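Local coordinates for envelopment polyprotein (Bovine Schmallenberg virus BH80/Germany/2011, PDB 7A56) that drives fusion of viral and host membranes during virus entry as a class II fusion protein that is trimeric in its postfusion form, at residues H78-N90 / L99-N111. Numbering follows the deposited sequence.
Sequences HIPAINGLSAGIN and LFSIIIYVRRVIN
Ala87 and Ile104 exchange two backbone hydrogen bonds, as do Ile89 and Ile102; beyond them Val106 N donates to Leu85 O at 2.8 Å, and Val106 O accepts from Gly84 N, six backbone bonds in all. The Asn83 side chain adds a seventh bond: with CG anti to the backbone N (chi1 -173°), its OD1 takes Val109 N at 2.9 Å on a lone pair, in the carbonyl plane. Arg107 and Arg108 form a classic bulge opposite Glu201, and the Arg108 guanidinium makes salt bridges to Asp199 and Glu201. Strands 86-90 and 99-111 belong to an antiparallel beta hairpin in this class II fusion protein, entered through a type II turn, Ile82 to Leu85. Apolar packing ties that hairpin to the preceding strand 78-80, which belongs to another sheet: Ile79 CG2 meets Ile104 CG2 at 4.1 Å, the two side chains crossing at a slant, while Ile79 CD1 reaches Val106 CG2. Val106 CB and CG1 each lie 3.4 Å from Ile82 O, and Val109 CG2 rests against Ala81 O. Ser86 CB abuts Ile103 CG2 (3.6 Å) on the face that also carries Tyr105, whose ring edge meets Leu85 O in plane.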
loop_
_atom_site.group_PDB
_atom_site.type_symbol
_atom_site.label_atom_id
_atom_site.label_comp_id
_atom_site.label_asym_id
_atom_site.label_seq_id
_atom_site.Cartn_x
_atom_site.Cartn_y
_atom_site.Cartn_z
ATOM N N HIS A 78 0.310 27.540 6.174
ATOM C CA HIS A 78 0.464 26.310 5.392
ATOM C C HIS A 78 -0.877 25.950 4.779
ATOM O O HIS A 78 -1.938 26.347 5.285
ATOM C CB HIS A 78 0.959 25.137 6.249
ATOM C CG HIS A 78 0.224 25.000 7.551
ATOM N ND1 HIS A 78 0.710 25.503 8.748
ATOM C CD2 HIS A 78 -0.989 24.478 7.838
ATOM C CE1 HIS A 78 -0.166 25.284 9.713
ATOM N NE2 HIS A 78 -1.208 24.664 9.190
ATOM N N ILE A 79 -0.829 25.115 3.726
ATOM C CA ILE A 79 -2.021 24.694 3.021
ATOM C C ILE A 79 -1.813 23.255 2.556
ATOM O O ILE A 79 -0.695 22.912 2.148
ATOM C CB ILE A 79 -2.336 25.605 1.808
ATOM C CG1 ILE A 79 -3.555 25.122 1.023
ATOM C CG2 ILE A 79 -1.145 25.770 0.863
ATOM C CD1 ILE A 79 -4.012 26.120 -0.032
ATOM N N PRO A 80 -2.839 22.398 2.641
ATOM C CA PRO A 80 -2.690 21.003 2.154
ATOM C C PRO A 80 -2.291 20.960 0.701
ATOM O O PRO A 80 -2.817 21.729 -0.112
ATOM C CB PRO A 80 -4.093 20.407 2.339
ATOM C CG PRO A 80 -4.641 21.212 3.552
ATOM C CD PRO A 80 -4.146 22.628 3.310
ATOM N N ALA A 81 -1.422 19.989 0.352
ATOM C CA ALA A 81 -1.043 19.806 -1.051
ATOM C C ALA A 81 -2.191 19.044 -1.703
ATOM O O ALA A 81 -2.142 17.821 -1.846
ATOM C CB ALA A 81 0.285 19.065 -1.182
ATOM N N ILE A 82 -3.255 19.785 -2.060
ATOM C CA ILE A 82 -4.480 19.216 -2.625
ATOM C C ILE A 82 -4.759 19.904 -3.950
ATOM O O ILE A 82 -4.742 21.124 -4.033
ATOM C CB ILE A 82 -5.686 19.355 -1.665
ATOM C CG1 ILE A 82 -5.504 18.382 -0.508
ATOM C CG2 ILE A 82 -7.040 19.092 -2.416
ATOM C CD1 ILE A 82 -6.554 18.523 0.641
ATOM N N ASN A 83 -5.009 19.116 -4.994
ATOM C CA ASN A 83 -5.226 19.689 -6.333
ATOM C C ASN A 83 -6.378 20.708 -6.383
ATOM O O ASN A 83 -7.528 20.384 -6.078
ATOM C CB ASN A 83 -5.490 18.525 -7.302
ATOM C CG ASN A 83 -5.568 18.995 -8.734
ATOM O OD1 ASN A 83 -4.565 19.283 -9.370
ATOM N ND2 ASN A 83 -6.767 19.092 -9.232
ATOM N N GLY A 84 -6.084 21.929 -6.861
ATOM C CA GLY A 84 -7.058 22.989 -7.002
ATOM C C GLY A 84 -7.216 23.894 -5.779
ATOM O O GLY A 84 -7.866 24.927 -5.881
ATOM N N LEU A 85 -6.711 23.507 -4.627
ATOM C CA LEU A 85 -7.000 24.278 -3.401
ATOM C C LEU A 85 -6.190 25.564 -3.340
ATOM O O LEU A 85 -5.029 25.602 -3.753
ATOM C CB LEU A 85 -6.674 23.417 -2.171
ATOM C CG LEU A 85 -7.176 23.900 -0.784
ATOM C CD1 LEU A 85 -8.655 23.907 -0.727
ATOM C CD2 LEU A 85 -6.615 22.890 0.257
ATOM N N SER A 86 -6.769 26.608 -2.729
ATOM C CA SER A 86 -5.992 27.841 -2.551
ATOM C C SER A 86 -6.386 28.536 -1.248
ATOM O O SER A 86 -7.468 28.297 -0.680
ATOM C CB SER A 86 -6.139 28.821 -3.736
ATOM O OG SER A 86 -7.446 29.330 -3.963
ATOM N N ALA A 87 -5.479 29.419 -0.778
ATOM C CA ALA A 87 -5.620 30.165 0.481
ATOM C C ALA A 87 -5.375 31.636 0.196
ATOM O O ALA A 87 -4.551 31.957 -0.671
ATOM C CB ALA A 87 -4.577 29.711 1.551
ATOM N N GLY A 88 -6.068 32.545 0.900
ATOM C CA GLY A 88 -5.925 33.977 0.639
ATOM C C GLY A 88 -5.181 34.682 1.752
ATOM O O GLY A 88 -5.339 34.333 2.922
ATOM N N ILE A 89 -4.334 35.644 1.381
ATOM C CA ILE A 89 -3.670 36.549 2.329
ATOM C C ILE A 89 -3.956 37.953 1.887
ATOM O O ILE A 89 -3.598 38.340 0.771
ATOM C CB ILE A 89 -2.152 36.342 2.428
ATOM C CG1 ILE A 89 -1.831 34.895 2.800
ATOM C CG2 ILE A 89 -1.517 37.340 3.473
ATOM C CD1 ILE A 89 -1.991 34.609 4.288
ATOM N N ASN A 90 -4.549 38.738 2.781
ATOM C CA ASN A 90 -4.756 40.160 2.563
ATOM C C ASN A 90 -3.590 40.989 3.124
ATOM O O ASN A 90 -3.108 40.749 4.242
ATOM C CB ASN A 90 -6.080 40.554 3.205
ATOM C CG ASN A 90 -6.383 42.015 3.060
ATOM O OD1 ASN A 90 -6.521 42.528 1.940
ATOM N ND2 ASN A 90 -6.530 42.698 4.190
ATOM N N LEU A 99 -4.701 46.755 0.945
ATOM C CA LEU A 99 -4.010 47.126 -0.282
ATOM C C LEU A 99 -4.269 46.103 -1.377
ATOM O O LEU A 99 -4.830 46.446 -2.425
ATOM C CB LEU A 99 -2.501 47.252 -0.025
ATOM C CG LEU A 99 -1.985 48.346 0.926
ATOM C CD1 LEU A 99 -0.685 47.907 1.541
ATOM C CD2 LEU A 99 -1.774 49.654 0.176
ATOM N N PHE A 100 -3.884 44.847 -1.164
ATOM C CA PHE A 100 -4.169 43.854 -2.202
ATOM C C PHE A 100 -4.071 42.480 -1.577
ATOM O O PHE A 100 -3.776 42.347 -0.392
ATOM C CB PHE A 100 -3.245 43.983 -3.431
ATOM C CG PHE A 100 -1.773 43.799 -3.121
ATOM C CD1 PHE A 100 -1.009 44.885 -2.728
ATOM C CD2 PHE A 100 -1.161 42.560 -3.273
ATOM C CE1 PHE A 100 0.321 44.756 -2.437
ATOM C CE2 PHE A 100 0.196 42.393 -2.959
ATOM C CZ PHE A 100 0.943 43.516 -2.556
ATOM N N SER A 101 -4.273 41.445 -2.402
ATOM C CA SER A 101 -4.275 40.078 -1.913
ATOM C C SER A 101 -3.241 39.237 -2.666
ATOM O O SER A 101 -2.930 39.497 -3.839
ATOM C CB SER A 101 -5.659 39.458 -2.050
ATOM O OG SER A 101 -5.869 39.121 -3.400
ATOM N N ILE A 102 -2.649 38.296 -1.930
ATOM C CA ILE A 102 -1.785 37.249 -2.469
ATOM C C ILE A 102 -2.487 35.940 -2.174
ATOM O O ILE A 102 -2.851 35.680 -1.019
ATOM C CB ILE A 102 -0.389 37.280 -1.822
ATOM C CG1 ILE A 102 0.330 38.617 -2.126
ATOM C CG2 ILE A 102 0.460 36.122 -2.266
ATOM C CD1 ILE A 102 1.706 38.752 -1.452
ATOM N N ILE A 103 -2.643 35.105 -3.194
ATOM C CA ILE A 103 -3.277 33.792 -3.060
ATOM C C ILE A 103 -2.198 32.736 -3.250
ATOM O O ILE A 103 -1.387 32.837 -4.181
ATOM C CB ILE A 103 -4.423 33.662 -4.077
ATOM C CG1 ILE A 103 -5.591 34.588 -3.655
ATOM C CG2 ILE A 103 -4.930 32.196 -4.262
ATOM C CD1 ILE A 103 -6.576 34.845 -4.828
ATOM N N ILE A 104 -2.124 31.776 -2.329
ATOM C CA ILE A 104 -1.263 30.609 -2.500
ATOM C C ILE A 104 -2.110 29.480 -3.103
ATOM O O ILE A 104 -3.081 29.018 -2.481
ATOM C CB ILE A 104 -0.642 30.166 -1.166
ATOM C CG1 ILE A 104 0.041 31.339 -0.418
ATOM C CG2 ILE A 104 0.244 28.890 -1.346
ATOM C CD1 ILE A 104 1.234 31.931 -1.222
ATOM N N TYR A 105 -1.772 29.048 -4.325
ATOM C CA TYR A 105 -2.720 28.236 -5.110
ATOM C C TYR A 105 -2.021 26.934 -5.492
ATOM O O TYR A 105 -0.973 26.973 -6.149
ATOM C CB TYR A 105 -3.198 29.061 -6.321
ATOM C CG TYR A 105 -3.794 28.274 -7.489
ATOM C CD1 TYR A 105 -4.631 27.200 -7.276
ATOM C CD2 TYR A 105 -3.531 28.647 -8.789
ATOM C CE1 TYR A 105 -5.174 26.458 -8.377
ATOM C CE2 TYR A 105 -4.055 27.950 -9.884
ATOM C CZ TYR A 105 -4.872 26.871 -9.666
ATOM O OH TYR A 105 -5.356 26.242 -10.751
ATOM N N VAL A 106 -2.592 25.790 -5.095
ATOM C CA VAL A 106 -2.000 24.466 -5.434
ATOM C C VAL A 106 -2.565 24.081 -6.805
ATOM O O VAL A 106 -3.666 23.550 -6.946
ATOM C CB VAL A 106 -2.260 23.430 -4.351
ATOM C CG1 VAL A 106 -1.508 22.068 -4.656
ATOM C CG2 VAL A 106 -1.832 23.968 -2.988
ATOM N N ARG A 107 -1.822 24.416 -7.853
ATOM C CA ARG A 107 -2.398 24.338 -9.180
ATOM C C ARG A 107 -2.512 22.893 -9.672
ATOM O O ARG A 107 -3.455 22.573 -10.377
ATOM C CB ARG A 107 -1.584 25.156 -10.169
ATOM C CG ARG A 107 -2.191 25.090 -11.593
ATOM C CD ARG A 107 -1.764 26.211 -12.472
ATOM N NE ARG A 107 -2.107 25.917 -13.857
ATOM C CZ ARG A 107 -3.286 26.124 -14.436
ATOM N NH1 ARG A 107 -4.323 26.657 -13.756
ATOM N NH2 ARG A 107 -3.412 25.788 -15.732
ATOM N N ARG A 108 -1.579 22.032 -9.310
ATOM C CA ARG A 108 -1.715 20.633 -9.748
ATOM C C ARG A 108 -1.173 19.704 -8.681
ATOM O O ARG A 108 -0.129 19.966 -8.071
ATOM C CB ARG A 108 -1.012 20.434 -11.092
ATOM C CG ARG A 108 -1.022 18.941 -11.576
ATOM C CD ARG A 108 -0.352 18.869 -12.984
ATOM N NE ARG A 108 1.092 19.114 -12.869
ATOM C CZ ARG A 108 1.727 20.182 -13.348
ATOM N NH1 ARG A 108 1.057 21.117 -14.007
ATOM N NH2 ARG A 108 3.046 20.298 -13.177
ATOM N N VAL A 109 -1.924 18.637 -8.395
ATOM C CA VAL A 109 -1.420 17.520 -7.605
ATOM C C VAL A 109 -1.889 16.258 -8.317
ATOM O O VAL A 109 -3.101 16.044 -8.457
ATOM C CB VAL A 109 -1.948 17.482 -6.169
ATOM C CG1 VAL A 109 -1.444 16.205 -5.527
ATOM C CG2 VAL A 109 -1.485 18.738 -5.316
ATOM N N ILE A 110 -0.952 15.426 -8.745
ATOM C CA ILE A 110 -1.314 14.075 -9.251
ATOM C C ILE A 110 -0.196 13.103 -8.902
ATOM O O ILE A 110 0.952 13.505 -8.693
ATOM C CB ILE A 110 -1.520 14.014 -10.762
ATOM C CG1 ILE A 110 -0.231 14.399 -11.433
ATOM C CG2 ILE A 110 -2.661 14.900 -11.221
ATOM C CD1 ILE A 110 -0.149 13.818 -12.792
ATOM N N ASN A 111 -0.531 11.808 -8.817
ATOM C CA ASN A 111 0.531 10.818 -8.735
ATOM C C ASN A 111 0.634 10.152 -10.117
ATOM O O ASN A 111 -0.320 10.150 -10.900
ATOM C CB ASN A 111 0.276 9.771 -7.617
ATOM C CG ASN A 111 0.677 10.265 -6.206
ATOM O OD1 ASN A 111 1.537 11.118 -6.064
ATOM N ND2 ASN A 111 0.089 9.675 -5.179
#